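Mannosylglycerate hydrolase MGH1-like glycoside hydrolase domain-containing protein (PDB 4WVB) probably hydrolyses mannosylglycerate, a solute made by thermophiles under osmotic stress, to mannose and glycerate, and likewise splits glucosylglycerate, as a family 63 glycoside hydrolase. Local coordinates at residues V22-L27 against E406-S411; V106-V111 against R246-L251; H158-G163 against D205-L210. One frame throughout, in Å; residues are numbered along the deposited sequence.

Contact 1: V22-L27 against E406-S411. With GLC (alpha-D-glucopyranose), chain F.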
loop_
_atom_site.group_PDB
_atom_site.type_symbol
_atom_site.label_atom_id
_atom_site.label_comp_id
_atom_site.label_asym_id
_atom_site.label_seq_id
_atom_site.Cartn_x
_atom_site.Cartn_y
_atom_site.Cartn_z
ATOM N N VAL A 22 16.813 35.536 0.095
ATOM C CA VAL A 22 17.740 35.037 1.124
ATOM C C VAL A 22 16.941 34.499 2.306
ATOM O O VAL A 22 15.820 34.943 2.537
ATOM C CB VAL A 22 18.778 36.092 1.590
ATOM C CG1 VAL A 22 19.594 36.566 0.398
ATOM C CG2 VAL A 22 18.138 37.266 2.336
ATOM N N PRO A 23 17.504 33.531 3.052
ATOM C CA PRO A 23 16.676 32.899 4.111
ATOM C C PRO A 23 16.346 33.753 5.323
ATOM O O PRO A 23 15.471 33.380 6.103
ATOM C CB PRO A 23 17.535 31.721 4.571
ATOM C CG PRO A 23 18.401 31.412 3.415
ATOM C CD PRO A 23 18.711 32.737 2.768
ATOM N N ALA A 24 17.051 34.866 5.511
ATOM C CA ALA A 24 16.874 35.677 6.716
ATOM C C ALA A 24 17.489 37.076 6.569
ATOM O O ALA A 24 18.315 37.308 5.685
ATOM C CB ALA A 24 17.507 34.976 7.916
ATOM N N HIS A 25 17.054 37.997 7.434
ATOM C CA HIS A 25 17.665 39.329 7.526
ATOM C C HIS A 25 19.161 39.192 7.775
ATOM O O HIS A 25 19.599 38.324 8.542
ATOM C CB HIS A 25 17.050 40.139 8.678
ATOM C CG HIS A 25 15.671 40.662 8.407
ATOM N ND1 HIS A 25 14.832 41.095 9.418
ATOM C CD2 HIS A 25 14.986 40.842 7.250
ATOM C CE1 HIS A 25 13.690 41.510 8.895
ATOM N NE2 HIS A 25 13.755 41.361 7.581
ATOM N N GLY A 26 19.948 40.039 7.115
ATOM C CA GLY A 26 21.382 40.137 7.393
ATOM C C GLY A 26 22.313 39.264 6.575
ATOM O O GLY A 26 23.537 39.438 6.631
ATOM N N LEU A 27 21.765 38.328 5.801
ATOM C CA LEU A 27 22.599 37.329 5.151
ATOM C C LEU A 27 23.145 37.819 3.812
ATOM O O LEU A 27 22.555 38.688 3.169
ATOM C CB LEU A 27 21.804 36.038 4.938
ATOM C CG LEU A 27 21.216 35.376 6.186
ATOM C CD1 LEU A 27 20.716 33.978 5.824
ATOM C CD2 LEU A 27 22.221 35.318 7.331
ATOM N N GLU A 406 16.503 36.434 12.148
ATOM C CA GLU A 406 15.437 37.430 12.132
ATOM C C GLU A 406 14.938 37.613 10.719
ATOM O O GLU A 406 15.705 37.447 9.763
ATOM C CB GLU A 406 15.951 38.763 12.683
ATOM C CG GLU A 406 16.225 38.671 14.177
ATOM C CD GLU A 406 16.649 39.986 14.797
ATOM O OE1 GLU A 406 17.583 40.621 14.265
ATOM O OE2 GLU A 406 16.045 40.376 15.824
ATOM N N GLY A 407 13.664 37.958 10.582
ATOM C CA GLY A 407 13.042 38.075 9.265
ATOM C C GLY A 407 13.250 36.780 8.506
ATOM O O GLY A 407 13.708 36.795 7.352
ATOM N N PHE A 408 12.979 35.667 9.193
ATOM C CA PHE A 408 13.261 34.346 8.650
ATOM C C PHE A 408 12.239 34.005 7.578
ATOM O O PHE A 408 11.040 33.905 7.828
ATOM C CB PHE A 408 13.327 33.262 9.719
ATOM C CG PHE A 408 14.077 32.041 9.243
ATOM C CD1 PHE A 408 15.456 32.060 9.141
ATOM C CD2 PHE A 408 13.394 30.904 8.856
ATOM C CE1 PHE A 408 16.154 30.959 8.660
ATOM C CE2 PHE A 408 14.074 29.805 8.390
ATOM C CZ PHE A 408 15.455 29.823 8.290
ATOM N N SER A 409 12.741 33.846 6.363
ATOM C CA SER A 409 11.903 33.804 5.189
ATOM C C SER A 409 10.910 32.662 5.145
ATOM O O SER A 409 9.761 32.894 4.797
ATOM C CB SER A 409 12.754 33.798 3.935
ATOM O OG SER A 409 13.458 35.021 3.837
ATOM N N TRP A 410 11.306 31.431 5.477
ATOM C CA TRP A 410 10.314 30.350 5.321
ATOM C C TRP A 410 9.195 30.445 6.360
ATOM O O TRP A 410 8.094 29.952 6.130
ATOM C CB TRP A 410 10.906 28.932 5.221
ATOM C CG TRP A 410 11.383 28.202 6.476
ATOM C CD1 TRP A 410 10.853 28.222 7.754
ATOM C CD2 TRP A 410 12.461 27.282 6.513
ATOM N NE1 TRP A 410 11.556 27.369 8.568
ATOM C CE2 TRP A 410 12.552 26.780 7.822
ATOM C CE3 TRP A 410 13.368 26.822 5.543
ATOM C CZ2 TRP A 410 13.528 25.870 8.201
ATOM C CZ3 TRP A 410 14.316 25.923 5.914
ATOM C CH2 TRP A 410 14.397 25.445 7.226
ATOM N N SER A 411 9.475 31.108 7.484
ATOM C CA SER A 411 8.443 31.329 8.487
ATOM C C SER A 411 7.416 32.288 7.913
ATOM O O SER A 411 6.214 32.018 7.941
ATOM C CB SER A 411 9.056 31.869 9.767
ATOM O OG SER A 411 9.942 30.927 10.325
HETATM C C1 GLC F . 20.218 26.366 8.701
HETATM C C2 GLC F . 18.978 25.446 8.818
HETATM C C3 GLC F . 18.683 24.843 7.443
HETATM C C4 GLC F . 18.408 25.971 6.446
HETATM C C5 GLC F . 19.605 26.947 6.436
HETATM C C6 GLC F . 19.317 28.215 5.642
HETATM O O1 GLC F . 21.374 25.586 8.305
HETATM O O2 GLC F . 19.180 24.417 9.793
HETATM O O3 GLC F . 17.560 23.989 7.546
HETATM O O4 GLC F . 18.085 25.397 5.148
HETATM O O5 GLC F . 19.977 27.415 7.744
HETATM O O6 GLC F . 18.374 28.999 6.342
HETATM O O HOH W 1 14.186 30.920 5.170
HETATM O O HOH W 2 18.943 37.172 10.998
#
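His25 lays its imidazole ring over the backbone of Gly407. It lies in a type II beta turn, Ala24 to Leu27. CB starts 3.2 Å from Glu406 O. CG stands beside the backbone N and anti to the carbonyl carbon (chi1 -75°), which brings the ring over Gly407. ND1 and CE1 are the ring atoms nearest Gly407 CA, both at 3.5 Å; CD2 and NE2 lie slightly further off. Gly407 CA is centred on the ring face, a CH-pi contact. A side chain on Gly407 would collide with His25 CE1. With an alanine here the ring is gone, which would probably uncover this side of Gly407 and leave a gap.

His25 N donates to Glu406 O at 2.7 Å. Ser409 N gives Pro23 O a nearly straight bond (2.8 Å, 173°), and a water links Pro23 O to Trp410 N. Ser409 OG donates to Val22 O at 2.7 Å, in the carbonyl plane. Pro23 O also lies over a face of the Phe408 ring. Pro23 CB comes 3.4 Å from O6 of the bound glucose, and Phe408, N-cap of helix 409-418, touches Glu393, the probable proton acceptor.

The contact joins the loop after helix 4-14 to the start of helix 409-418 in the (alpha/alpha)6 fold. Helix 4-14 packs on His25 and Ser409, helix 33-43 on Pro23 and Phe408, and helix 356-368 on Trp410.

Contact 2: V106-V111 against R246-L251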
loop_
_atom_site.group_PDB
_atom_site.type_symbol
_atom_site.label_atom_id
_atom_site.label_comp_id
_atom_site.label_asym_id
_atom_site.label_seq_id
_atom_site.Cartn_x
_atom_site.Cartn_y
_atom_site.Cartn_z
ATOM N N VAL A 106 12.105 18.927 -1.307
ATOM C CA VAL A 106 10.691 19.272 -1.251
ATOM C C VAL A 106 10.254 19.956 -2.536
ATOM O O VAL A 106 9.060 20.133 -2.786
ATOM C CB VAL A 106 10.393 20.143 0.004
ATOM C CG1 VAL A 106 10.866 21.563 -0.190
ATOM C CG2 VAL A 106 8.896 20.105 0.328
ATOM N N VAL A 107 11.207 20.317 -3.400
ATOM C CA VAL A 107 10.878 21.129 -4.556
ATOM C C VAL A 107 9.765 20.630 -5.497
ATOM O O VAL A 107 8.941 21.443 -5.936
ATOM C CB VAL A 107 12.145 21.596 -5.342
ATOM C CG1 VAL A 107 12.959 20.443 -5.882
ATOM C CG2 VAL A 107 11.758 22.593 -6.414
ATOM N N ALA A 108 9.702 19.334 -5.786
ATOM C CA ALA A 108 8.721 18.849 -6.741
ATOM C C ALA A 108 7.302 19.038 -6.208
ATOM O O ALA A 108 6.392 19.338 -6.956
ATOM C CB ALA A 108 8.968 17.377 -7.107
ATOM N N THR A 109 7.139 18.885 -4.902
ATOM C CA THR A 109 5.853 19.112 -4.251
ATOM C C THR A 109 5.388 20.587 -4.430
ATOM O O THR A 109 4.212 20.854 -4.730
ATOM C CB THR A 109 5.971 18.732 -2.763
ATOM O OG1 THR A 109 6.186 17.326 -2.638
ATOM C CG2 THR A 109 4.715 19.115 -1.963
ATOM N N VAL A 110 6.314 21.522 -4.295
ATOM C CA VAL A 110 6.037 22.939 -4.544
ATOM C C VAL A 110 5.684 23.199 -6.002
ATOM O O VAL A 110 4.695 23.894 -6.306
ATOM C CB VAL A 110 7.182 23.832 -4.054
ATOM C CG1 VAL A 110 6.936 25.302 -4.395
ATOM C CG2 VAL A 110 7.383 23.631 -2.550
ATOM N N VAL A 111 6.485 22.649 -6.919
ATOM C CA VAL A 111 6.232 22.880 -8.333
ATOM C C VAL A 111 4.865 22.331 -8.735
ATOM O O VAL A 111 4.177 22.961 -9.521
ATOM C CB VAL A 111 7.323 22.250 -9.216
ATOM C CG1 VAL A 111 6.920 22.335 -10.670
ATOM C CG2 VAL A 111 8.642 22.968 -8.999
ATOM N N ARG A 246 5.908 11.173 -5.437
ATOM C CA ARG A 246 4.471 11.108 -5.720
ATOM C C ARG A 246 3.962 12.332 -6.501
ATOM O O ARG A 246 3.188 12.230 -7.452
ATOM C CB ARG A 246 3.696 10.965 -4.401
ATOM C CG ARG A 246 3.940 9.673 -3.679
ATOM C CD ARG A 246 3.058 8.575 -4.224
ATOM N NE ARG A 246 3.213 7.335 -3.482
ATOM C CZ ARG A 246 2.569 6.208 -3.765
ATOM N NH1 ARG A 246 1.696 6.148 -4.748
ATOM N NH2 ARG A 246 2.797 5.127 -3.030
ATOM N N ASP A 247 4.414 13.512 -6.114
ATOM C CA ASP A 247 3.982 14.733 -6.743
ATOM C C ASP A 247 4.597 14.892 -8.143
ATOM O O ASP A 247 3.965 15.417 -9.037
ATOM C CB ASP A 247 4.282 15.923 -5.835
ATOM C CG ASP A 247 3.392 15.923 -4.602
ATOM O OD1 ASP A 247 2.234 15.469 -4.730
ATOM O OD2 ASP A 247 3.836 16.394 -3.533
ATOM N N LEU A 248 5.801 14.361 -8.322
ATOM C CA LEU A 248 6.470 14.402 -9.636
ATOM C C LEU A 248 5.764 13.471 -10.599
ATOM O O LEU A 248 5.610 13.799 -11.785
ATOM C CB LEU A 248 7.966 14.067 -9.508
ATOM C CG LEU A 248 8.818 14.252 -10.784
ATOM C CD1 LEU A 248 8.840 15.692 -11.234
ATOM C CD2 LEU A 248 10.216 13.741 -10.485
ATOM N N TYR A 249 5.337 12.312 -10.094
ATOM C CA TYR A 249 4.498 11.408 -10.873
ATOM C C TYR A 249 3.231 12.109 -11.363
ATOM O O TYR A 249 2.890 12.041 -12.543
ATOM C CB TYR A 249 4.154 10.138 -10.058
ATOM C CG TYR A 249 3.094 9.325 -10.735
ATOM C CD1 TYR A 249 3.419 8.377 -11.690
ATOM C CD2 TYR A 249 1.727 9.543 -10.456
ATOM C CE1 TYR A 249 2.432 7.668 -12.351
ATOM C CE2 TYR A 249 0.740 8.837 -11.109
ATOM C CZ TYR A 249 1.097 7.881 -12.042
ATOM O OH TYR A 249 0.106 7.211 -12.694
ATOM N N ALA A 250 2.513 12.789 -10.466
ATOM C CA ALA A 250 1.275 13.479 -10.836
ATOM C C ALA A 250 1.561 14.523 -11.925
ATOM O O ALA A 250 0.841 14.607 -12.925
ATOM C CB ALA A 250 0.659 14.160 -9.613
ATOM N N LEU A 251 2.648 15.270 -11.762
ATOM C CA LEU A 251 3.035 16.260 -12.759
ATOM C C LEU A 251 3.336 15.585 -14.102
ATOM O O LEU A 251 2.914 16.065 -15.150
ATOM C CB LEU A 251 4.254 17.025 -12.284
ATOM C CG LEU A 251 4.489 18.452 -12.711
ATOM C CD1 LEU A 251 3.235 19.314 -12.585
ATOM C CD2 LEU A 251 5.604 18.985 -11.823
#
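Ala108 and Leu248 meet where two helices of the (alpha/alpha)6 barrel, the catalytic fold of this glycosidase family, pass each other. The segments 107-111 and 246-251 run in broadly the same direction and cross at 40°. Their axes approach to 8.3 Å, and the small Ala108 leaves room for this. Its CB points at the other helix and lies 4.2 Å from Leu248 CB.

One turn further along, the apolar side closes again. Val111 CG1 is anti to its own backbone N (chi1 172°) and reaches Leu251 CD2 at 3.8 Å. The two side chains cross at about a right angle, a single methyl of each making the contact. Helix 121-146 completes this side: His139 covers Ala108, and Phe132 and Leu135 pack on Leu248. On the far side of helix 107-117, Val110 packs against helix 33-43. The outer face of helix 235-254 is buried against another copy of the protein, where Tyr249 OH is hydrogen-bonded to Thr151 O of the second subunit.

The other side of the contact is polar and more open. Thr109 is partly exposed, and a 2-methyl-2,4-pentanediol molecule, probably from the crystallisation liquor, lies close by. Arg246, also partly exposed, leads away from the contact to a salt bridge with Glu270.

On this polar side the carboxylate of buried Asp247 faces Thr109. Each oxygen has an arginine, Arg112 at OD1 and Arg243 at OD2, so its negative charge is probably well balanced. OD2 has one more partner across the helices: Thr109 OG1 donates to it at 2.7 Å, on the anti lone pair, and Thr109 CG2 touches the same oxygen at 3.3 Å.

Contact 3: H158-G163 against D205-L210. With GLC (alpha-D-glucopyranose), chain F.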
loop_
_atom_site.group_PDB
_atom_site.type_symbol
_atom_site.label_atom_id
_atom_site.label_comp_id
_atom_site.label_asym_id
_atom_site.label_seq_id
_atom_site.Cartn_x
_atom_site.Cartn_y
_atom_site.Cartn_z
ATOM N N HIS A 158 26.424 14.015 4.850
ATOM C CA HIS A 158 26.759 15.125 5.714
ATOM C C HIS A 158 25.491 15.473 6.495
ATOM O O HIS A 158 24.430 15.524 5.882
ATOM C CB HIS A 158 27.208 16.324 4.874
ATOM C CG HIS A 158 28.037 17.306 5.632
ATOM N ND1 HIS A 158 27.521 18.103 6.630
ATOM C CD2 HIS A 158 29.356 17.609 5.552
ATOM C CE1 HIS A 158 28.485 18.848 7.142
ATOM N NE2 HIS A 158 29.610 18.562 6.509
ATOM N N PRO A 159 25.590 15.699 7.820
ATOM C CA PRO A 159 24.396 16.107 8.606
ATOM C C PRO A 159 23.650 17.333 8.061
ATOM O O PRO A 159 22.414 17.442 8.203
ATOM C CB PRO A 159 24.970 16.375 10.027
ATOM C CG PRO A 159 26.454 16.480 9.848
ATOM C CD PRO A 159 26.787 15.613 8.677
ATOM N N TRP A 160 24.370 18.272 7.453
ATOM C CA TRP A 160 23.740 19.457 6.874
ATOM C C TRP A 160 22.734 19.096 5.794
ATOM O O TRP A 160 21.809 19.855 5.508
ATOM C CB TRP A 160 24.777 20.409 6.290
ATOM C CG TRP A 160 25.675 21.016 7.303
ATOM C CD1 TRP A 160 25.527 20.994 8.664
ATOM C CD2 TRP A 160 26.862 21.772 7.043
ATOM N NE1 TRP A 160 26.556 21.683 9.261
ATOM C CE2 TRP A 160 27.388 22.167 8.290
ATOM C CE3 TRP A 160 27.541 22.139 5.873
ATOM C CZ2 TRP A 160 28.566 22.924 8.406
ATOM C CZ3 TRP A 160 28.712 22.893 5.987
ATOM C CH2 TRP A 160 29.211 23.270 7.245
ATOM N N GLU A 161 22.928 17.953 5.158
ATOM C CA GLU A 161 22.040 17.555 4.076
ATOM C C GLU A 161 20.634 17.230 4.555
ATOM O O GLU A 161 19.703 17.277 3.748
ATOM C CB GLU A 161 22.595 16.372 3.291
ATOM C CG GLU A 161 23.852 16.726 2.501
ATOM C CD GLU A 161 24.245 15.622 1.558
ATOM O OE1 GLU A 161 24.484 15.890 0.355
ATOM O OE2 GLU A 161 24.283 14.467 2.009
ATOM N N SER A 162 20.484 16.924 5.849
ATOM C CA SER A 162 19.158 16.669 6.415
ATOM C C SER A 162 18.337 17.948 6.540
ATOM O O SER A 162 17.115 17.896 6.740
ATOM C CB SER A 162 19.263 16.077 7.810
ATOM O OG SER A 162 19.887 16.988 8.683
ATOM N N GLY A 163 19.008 19.092 6.439
ATOM C CA GLY A 163 18.391 20.340 6.779
ATOM C C GLY A 163 18.281 20.551 8.270
ATOM O O GLY A 163 17.845 21.615 8.675
ATOM N N ASP A 205 34.556 21.158 13.350
ATOM C CA ASP A 205 35.761 20.472 12.894
ATOM C C ASP A 205 35.389 19.230 12.100
ATOM O O ASP A 205 35.976 18.963 11.053
ATOM C CB ASP A 205 36.657 20.099 14.075
ATOM C CG ASP A 205 36.980 21.296 14.955
ATOM O OD1 ASP A 205 36.058 21.762 15.675
ATOM O OD2 ASP A 205 38.135 21.770 14.911
ATOM N N ARG A 206 34.396 18.490 12.595
ATOM C CA ARG A 206 33.900 17.299 11.904
ATOM C C ARG A 206 33.060 17.642 10.649
ATOM O O ARG A 206 33.158 16.947 9.654
ATOM C CB ARG A 206 33.124 16.406 12.870
ATOM C CG ARG A 206 33.972 15.894 14.022
ATOM C CD ARG A 206 33.187 15.014 14.974
ATOM N NE ARG A 206 33.907 14.834 16.236
ATOM C CZ ARG A 206 34.676 13.790 16.558
ATOM N NH1 ARG A 206 34.847 12.761 15.726
ATOM N NH2 ARG A 206 35.282 13.775 17.741
ATOM N N TYR A 207 32.272 18.718 10.677
ATOM C CA TYR A 207 31.567 19.144 9.454
ATOM C C TYR A 207 32.572 19.486 8.362
ATOM O O TYR A 207 32.411 19.088 7.214
ATOM C CB TYR A 207 30.683 20.365 9.684
ATOM C CG TYR A 207 29.640 20.221 10.756
ATOM C CD1 TYR A 207 29.010 18.994 10.991
ATOM C CD2 TYR A 207 29.250 21.317 11.516
ATOM C CE1 TYR A 207 28.046 18.863 11.971
ATOM C CE2 TYR A 207 28.274 21.197 12.497
ATOM C CZ TYR A 207 27.679 19.965 12.720
ATOM O OH TYR A 207 26.708 19.831 13.682
ATOM N N LEU A 208 33.615 20.226 8.726
ATOM C CA LEU A 208 34.658 20.602 7.761
ATOM C C LEU A 208 35.475 19.421 7.255
ATOM O O LEU A 208 35.829 19.382 6.073
ATOM C CB LEU A 208 35.588 21.679 8.345
ATOM C CG LEU A 208 35.253 23.120 7.932
ATOM C CD1 LEU A 208 33.830 23.497 8.316
ATOM C CD2 LEU A 208 36.248 24.111 8.535
ATOM N N SER A 209 35.760 18.452 8.121
ATOM C CA SER A 209 36.513 17.267 7.707
ATOM C C SER A 209 35.779 16.471 6.649
ATOM O O SER A 209 36.395 15.961 5.697
ATOM C CB SER A 209 36.812 16.352 8.891
ATOM O OG SER A 209 37.653 17.006 9.825
ATOM N N LEU A 210 34.459 16.362 6.804
ATOM C CA LEU A 210 33.659 15.683 5.781
ATOM C C LEU A 210 33.825 16.380 4.426
ATOM O O LEU A 210 34.124 15.722 3.428
ATOM C CB LEU A 210 32.178 15.573 6.192
ATOM C CG LEU A 210 31.830 14.502 7.235
ATOM C CD1 LEU A 210 30.422 14.712 7.786
ATOM C CD2 LEU A 210 31.997 13.102 6.646
HETATM C C1 GLC F . 20.218 26.366 8.701
HETATM C C2 GLC F . 18.978 25.446 8.818
HETATM C C3 GLC F . 18.683 24.843 7.443
HETATM C C4 GLC F . 18.408 25.971 6.446
HETATM C C5 GLC F . 19.605 26.947 6.436
HETATM C C6 GLC F . 19.317 28.215 5.642
HETATM O O1 GLC F . 21.374 25.586 8.305
HETATM O O2 GLC F . 19.180 24.417 9.793
HETATM O O3 GLC F . 17.560 23.989 7.546
HETATM O O4 GLC F . 18.085 25.397 5.148
HETATM O O5 GLC F . 19.977 27.415 7.744
HETATM O O6 GLC F . 18.374 28.999 6.342
#
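The Tyr207 ring takes the edge of Trp160 on one face. Trp160 NE1 stands 3.5 Å above the Tyr207 plane, displaced toward the rim. The pair is edge-to-face, with the five-membered ring of Trp160 turned 53° from the tyrosine plane. Trp160 CZ2 also touches Tyr207 CB at 3.6 Å. His158 CE1 lies over a face of the Trp160 ring. A face of His158 in turn carries Leu210 CD1, a CH-pi contact at 4.1 Å from the ring centroid.

Both nitrogens of His158 are used at the ring edge. ND1 accepts from Trp160 N, almost exactly in the ring plane. NE2 donates to Tyr207 O at 2.9 Å (159°), so the ring can hardly turn without breaking one of these bonds. CG of His158 is anti to the backbone N (chi1 -158°), which carries NE2 across to helix 203-216. Leu211 and Phe214 of that helix also pack on His158.

The three rings form an aromatic cluster. It fastens residues 159-162, whose backbone angles are helical, to helix 203-216. These residues lie in a loop that reaches the substrate pocket of the (alpha/alpha)6 barrel. Asp165, the probable proton donor, follows shortly after, and Trp160 lies near its side chain.

Pro159 packs next to the rings. Its CG touches Tyr207 CE1 at 3.6 Å, while its CD meets Leu210 CD1 at 3.8 Å. Pro159 O is gripped by both N and OG of Ser162, which ties this segment to itself. At the pocket end, Gly163 O accepts a hydrogen bond from O3 of the bound glucose at 2.6 Å, consistent with a role for Gly163 in substrate binding.

How the contacts relate
The contacts are nested along the chain: contact 3 lies inside the loop closed by contact 2, and contact 2 inside the loop closed by contact 1. Their centres are 22 to 27 Å apart, and none touches another. Contacts 1 and 3 both reach the bound glucose. Contact 1 brings the loop after helix 4-14 to the first turn of helix 409-418, the last helix of the chain; contact 3 holds a pocket loop against helix 203-216. Contact 2 joins helices 107-117 and 235-254, on the opposite side of the chain's centre from contact 3. Helix 33-43 packs on contact 1 and on segment 106-111. Contacts 1 and 3 thus probably help to shape the pocket.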